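Local coordinates for lipoprotein YgdI/YgdR-like SH3-like domain-containing protein (Shewanella oneidensis, PDB 2RB6) that is of unknown function but is probably a small membrane-attached lipoprotein, built on an SH3-like domain of the YgdI/YgdR type, at residues Thr16-Tyr30 against Tyr33-Val47. Residues are numbered along the deposited sequence; the frame is centred on the assembly and turned at random.
Sequences TSDSKPKLDKTTGMY and YDEDGREVMIKQEDV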
# COMPACT_ATOMS: atom_id res chain seq x y z
N THR A 16 3.82 -4.84 1.11
CA THR A 16 2.70 -5.50 0.46
C THR A 16 1.38 -5.28 1.21
O THR A 16 1.37 -4.92 2.39
CB THR A 16 2.95 -7.03 0.33
OG1 THR A 16 2.98 -7.63 1.63
CG2 THR A 16 4.27 -7.29 -0.37
N SER A 17 0.26 -5.51 0.52
CA SER A 17 -1.08 -5.35 1.07
C SER A 17 -2.10 -6.03 0.15
O SER A 17 -1.93 -6.03 -1.07
CB SER A 17 -1.43 -3.86 1.20
OG SER A 17 -2.75 -3.69 1.68
N ASP A 18 -3.15 -6.61 0.72
CA ASP A 18 -4.15 -7.28 -0.12
C ASP A 18 -5.31 -6.35 -0.51
O ASP A 18 -6.22 -6.75 -1.24
CB ASP A 18 -4.67 -8.56 0.55
CG ASP A 18 -3.60 -9.67 0.63
OD1 ASP A 18 -3.09 -10.10 -0.44
OD2 ASP A 18 -3.28 -10.11 1.75
N SER A 19 -5.27 -5.12 -0.01
CA SER A 19 -6.29 -4.11 -0.31
C SER A 19 -5.62 -2.87 -0.86
O SER A 19 -4.48 -2.56 -0.52
CB SER A 19 -7.08 -3.69 0.94
OG SER A 19 -7.76 -4.78 1.53
N LYS A 20 -6.34 -2.15 -1.71
CA LYS A 20 -5.85 -0.92 -2.30
C LYS A 20 -5.64 0.12 -1.18
O LYS A 20 -6.56 0.44 -0.43
CB LYS A 20 -6.88 -0.42 -3.31
CG LYS A 20 -6.57 0.92 -3.95
CD LYS A 20 -7.72 1.40 -4.83
CE LYS A 20 -7.50 2.83 -5.33
NZ LYS A 20 -6.31 2.96 -6.23
N PRO A 21 -4.41 0.64 -1.05
CA PRO A 21 -4.15 1.64 -0.01
C PRO A 21 -4.98 2.89 -0.29
O PRO A 21 -5.03 3.37 -1.43
CB PRO A 21 -2.63 1.87 -0.10
CG PRO A 21 -2.32 1.57 -1.53
CD PRO A 21 -3.19 0.37 -1.85
N LYS A 22 -5.64 3.40 0.74
CA LYS A 22 -6.50 4.57 0.63
C LYS A 22 -5.78 5.84 1.12
O LYS A 22 -5.38 5.92 2.28
CB LYS A 22 -7.75 4.31 1.47
CG LYS A 22 -8.99 5.07 1.06
CD LYS A 22 -10.24 4.31 1.51
CE LYS A 22 -11.54 5.02 1.10
NZ LYS A 22 -11.75 6.32 1.82
N LEU A 23 -5.63 6.82 0.24
CA LEU A 23 -4.94 8.06 0.59
C LEU A 23 -5.79 9.08 1.37
O LEU A 23 -6.85 9.50 0.91
CB LEU A 23 -4.39 8.75 -0.67
CG LEU A 23 -3.73 10.12 -0.44
CD1 LEU A 23 -2.63 9.98 0.61
CD2 LEU A 23 -3.17 10.66 -1.74
N ASP A 24 -5.31 9.46 2.55
CA ASP A 24 -5.98 10.44 3.40
C ASP A 24 -5.28 11.79 3.18
O ASP A 24 -4.18 12.03 3.70
CB ASP A 24 -5.87 10.01 4.87
CG ASP A 24 -6.63 10.93 5.83
OD1 ASP A 24 -6.95 10.48 6.95
OD2 ASP A 24 -6.90 12.10 5.49
N LYS A 25 -5.92 12.65 2.40
CA LYS A 25 -5.39 13.97 2.07
C LYS A 25 -5.30 14.92 3.25
O LYS A 25 -4.52 15.88 3.23
CB LYS A 25 -6.22 14.63 0.95
CG LYS A 25 -5.92 14.09 -0.45
CD LYS A 25 -6.33 15.07 -1.54
CE LYS A 25 -5.94 14.55 -2.92
NZ LYS A 25 -6.34 15.50 -4.01
N THR A 26 -6.09 14.68 4.29
CA THR A 26 -6.06 15.53 5.46
C THR A 26 -4.70 15.41 6.13
O THR A 26 -4.09 16.40 6.52
CB THR A 26 -7.16 15.14 6.46
OG1 THR A 26 -8.44 15.19 5.82
CG2 THR A 26 -7.17 16.08 7.66
N THR A 27 -4.21 14.17 6.24
CA THR A 27 -2.92 13.91 6.87
C THR A 27 -1.81 13.51 5.90
O THR A 27 -0.67 13.31 6.31
CB THR A 27 -3.03 12.78 7.90
OG1 THR A 27 -3.45 11.59 7.23
CG2 THR A 27 -4.02 13.13 8.98
N GLY A 28 -2.14 13.38 4.62
CA GLY A 28 -1.13 12.96 3.66
C GLY A 28 -0.60 11.58 4.06
O GLY A 28 0.59 11.27 3.88
N MSE A 29 -1.49 10.77 4.61
CA MSE A 29 -1.17 9.42 5.06
C MSE A 29 -1.87 8.34 4.22
O MSE A 29 -3.06 8.47 3.92
CB MSE A 29 -1.61 9.24 6.52
CG MSE A 29 -0.85 10.08 7.52
SE MSE A 29 0.85 9.29 7.95
CE MSE A 29 1.53 10.67 9.13
N TYR A 30 -1.14 7.29 3.86
CA TYR A 30 -1.73 6.19 3.11
C TYR A 30 -2.08 5.08 4.10
O TYR A 30 -1.22 4.59 4.83
CB TYR A 30 -0.75 5.63 2.07
CG TYR A 30 -0.95 6.15 0.65
CD1 TYR A 30 -2.05 5.76 -0.11
CD2 TYR A 30 -0.03 7.03 0.08
CE1 TYR A 30 -2.24 6.24 -1.40
CE2 TYR A 30 -0.20 7.52 -1.21
CZ TYR A 30 -1.31 7.12 -1.95
OH TYR A 30 -1.48 7.61 -3.22
N TYR A 33 -3.70 -2.37 4.82
CA TYR A 33 -3.76 -3.48 5.77
C TYR A 33 -2.56 -4.39 5.65
O TYR A 33 -2.16 -4.77 4.56
CB TYR A 33 -5.04 -4.30 5.59
CG TYR A 33 -6.28 -3.55 5.98
CD1 TYR A 33 -6.81 -2.56 5.15
CD2 TYR A 33 -6.90 -3.79 7.20
CE1 TYR A 33 -7.92 -1.82 5.53
CE2 TYR A 33 -8.02 -3.06 7.59
CZ TYR A 33 -8.52 -2.07 6.75
OH TYR A 33 -9.62 -1.32 7.13
N ASP A 34 -1.99 -4.75 6.80
CA ASP A 34 -0.83 -5.62 6.84
C ASP A 34 -1.20 -7.10 6.88
O ASP A 34 -2.34 -7.47 7.21
CB ASP A 34 0.04 -5.28 8.05
CG ASP A 34 -0.50 -5.86 9.34
OD1 ASP A 34 -1.70 -5.67 9.63
OD2 ASP A 34 0.28 -6.50 10.08
N GLU A 35 -0.23 -7.94 6.55
CA GLU A 35 -0.40 -9.39 6.55
C GLU A 35 -0.78 -9.84 7.95
O GLU A 35 -0.08 -9.52 8.91
CB GLU A 35 0.91 -10.06 6.13
CG GLU A 35 1.80 -9.23 5.18
CD GLU A 35 2.44 -8.01 5.86
OE1 GLU A 35 3.12 -8.18 6.89
OE2 GLU A 35 2.27 -6.87 5.34
N ASP A 36 -1.86 -10.60 8.09
CA ASP A 36 -2.29 -11.08 9.40
C ASP A 36 -2.36 -9.91 10.37
O ASP A 36 -1.64 -9.89 11.37
CB ASP A 36 -1.29 -12.11 9.97
CG ASP A 36 -1.38 -13.46 9.30
OD1 ASP A 36 -2.45 -14.11 9.40
OD2 ASP A 36 -0.38 -13.89 8.68
N GLY A 37 -3.21 -8.93 10.09
CA GLY A 37 -3.29 -7.80 11.00
C GLY A 37 -4.24 -6.67 10.67
O GLY A 37 -5.07 -6.76 9.76
N ARG A 38 -4.10 -5.60 11.45
CA ARG A 38 -4.93 -4.42 11.31
C ARG A 38 -4.32 -3.45 10.31
O ARG A 38 -3.36 -3.78 9.60
CB ARG A 38 -5.10 -3.70 12.66
CG ARG A 38 -6.27 -2.71 12.71
CD ARG A 38 -6.15 -1.68 13.84
NE ARG A 38 -5.06 -0.72 13.61
CZ ARG A 38 -4.86 0.38 14.33
NH1 ARG A 38 -5.67 0.70 15.33
NH2 ARG A 38 -3.83 1.18 14.05
N GLU A 39 -4.88 -2.26 10.25
CA GLU A 39 -4.41 -1.24 9.34
C GLU A 39 -3.10 -0.64 9.84
O GLU A 39 -2.75 -0.78 11.02
CB GLU A 39 -5.47 -0.15 9.19
CG GLU A 39 -5.89 0.47 10.51
CD GLU A 39 -7.20 1.21 10.41
OE1 GLU A 39 -7.63 1.77 11.43
OE2 GLU A 39 -7.80 1.23 9.31
N VAL A 40 -2.39 0.02 8.94
CA VAL A 40 -1.14 0.66 9.28
C VAL A 40 -0.98 1.90 8.41
O VAL A 40 -1.64 2.04 7.38
CB VAL A 40 0.06 -0.34 9.12
CG1 VAL A 40 -0.20 -1.29 7.98
CG2 VAL A 40 1.37 0.42 8.91
N MSE A 41 -0.12 2.81 8.86
CA MSE A 41 0.08 4.07 8.16
C MSE A 41 1.47 4.26 7.58
O MSE A 41 2.46 3.74 8.11
CB MSE A 41 -0.21 5.22 9.11
CG MSE A 41 -1.31 6.15 8.68
SE MSE A 41 -1.70 7.42 10.10
CE MSE A 41 -3.24 6.51 10.84
N ILE A 42 1.53 5.03 6.50
CA ILE A 42 2.78 5.35 5.83
C ILE A 42 2.56 6.72 5.20
O ILE A 42 1.50 6.98 4.63
CB ILE A 42 3.12 4.28 4.74
CG1 ILE A 42 4.45 4.61 4.05
CG2 ILE A 42 2.01 4.20 3.71
CD1 ILE A 42 5.67 4.39 4.90
N LYS A 43 3.55 7.61 5.32
CA LYS A 43 3.44 8.96 4.77
C LYS A 43 3.39 8.94 3.24
O LYS A 43 4.11 8.18 2.60
CB LYS A 43 4.62 9.82 5.24
CG LYS A 43 4.80 9.91 6.75
CD LYS A 43 5.84 10.95 7.15
CE LYS A 43 5.43 12.35 6.71
NZ LYS A 43 4.14 12.78 7.33
N GLN A 44 2.55 9.79 2.66
CA GLN A 44 2.39 9.88 1.22
C GLN A 44 3.73 10.16 0.54
O GLN A 44 4.11 9.48 -0.42
CB GLN A 44 1.39 10.99 0.89
CG GLN A 44 0.68 10.84 -0.43
CD GLN A 44 1.58 11.14 -1.61
OE1 GLN A 44 2.04 12.27 -1.79
NE2 GLN A 44 1.84 10.12 -2.42
N GLU A 45 4.43 11.16 1.06
CA GLU A 45 5.73 11.56 0.53
C GLU A 45 6.79 10.45 0.58
O GLU A 45 7.78 10.51 -0.14
CB GLU A 45 6.24 12.77 1.30
CG GLU A 45 6.29 12.56 2.80
CD GLU A 45 6.99 13.69 3.53
OE1 GLU A 45 6.64 14.86 3.27
OE2 GLU A 45 7.88 13.40 4.36
N ASP A 46 6.59 9.45 1.44
CA ASP A 46 7.55 8.35 1.55
C ASP A 46 7.30 7.29 0.47
O ASP A 46 8.15 6.42 0.24
CB ASP A 46 7.43 7.69 2.94
CG ASP A 46 8.29 8.37 4.01
OD1 ASP A 46 8.41 9.62 3.99
OD2 ASP A 46 8.83 7.66 4.88
N VAL A 47 6.15 7.38 -0.19
CA VAL A 47 5.78 6.42 -1.23
C VAL A 47 6.10 6.90 -2.64
O VAL A 47 5.62 7.95 -3.07
CB VAL A 47 4.27 6.09 -1.12
CG1 VAL A 47 3.86 5.10 -2.21
CG2 VAL A 47 3.97 5.53 0.25
O HOH W 1 -4.84 -1.72 1.98
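Tyr30 pairs with Ile42 at a hydrogen-bonded antiparallel position, and its ring reaches on to Gln44. Tyr30 N gives a nearly straight bond (172°) to Ile42 O at 2.8 Å, and Ile42 N answers to Tyr30 O over a longer, more bent 3.2 Å. Beside this pair, CB of Tyr30 touches CG2 of Ile42 at 3.5 Å. The Tyr30 ring and the Gln44 side chain run alongside each other in the same direction, with ring and amide planes 66° apart: NE2 of Gln44 comes to the ring edge at CE2, 3.5 Å away, while Leu23 CD1 sits over the centre of one ring face. With chi1 at -156°, Gln44 turns CG away from its own backbone N and against both CE2 of Tyr30 and CD1 of Leu23, the latter 3.6 Å from CG. Replacing the Tyr30 ring with the methyl of an alanine would probably open a gap beneath Leu23 CD1 and leave the Gln44 amide freer to turn. Two residues before Tyr30, Gly28 O accepts from Gln44 N at 2.7 Å, tying the turn to the start of the 3-10 segment. Selenomethionine Met29, paired with Lys43 at the neighbouring non-hydrogen-bonded position, puts its side chain on the other face of the sheet, where it crosses that of selenomethionine Met41 at about a right angle, with the two SE atoms 3.8 Å apart. Farther off, a water joins Ser17 OG to Tyr33 N and, weakly, to Ser19 O. Ile50 of strand 47-53 touches the Tyr30 side chain. The contact centres on the antiparallel hairpin of strands 29-33 and 39-43, led into by a G1 beta bulge at Gly28 and Met29 and continued through a 3-10 turn to the last strand, as in small SH3-like barrels.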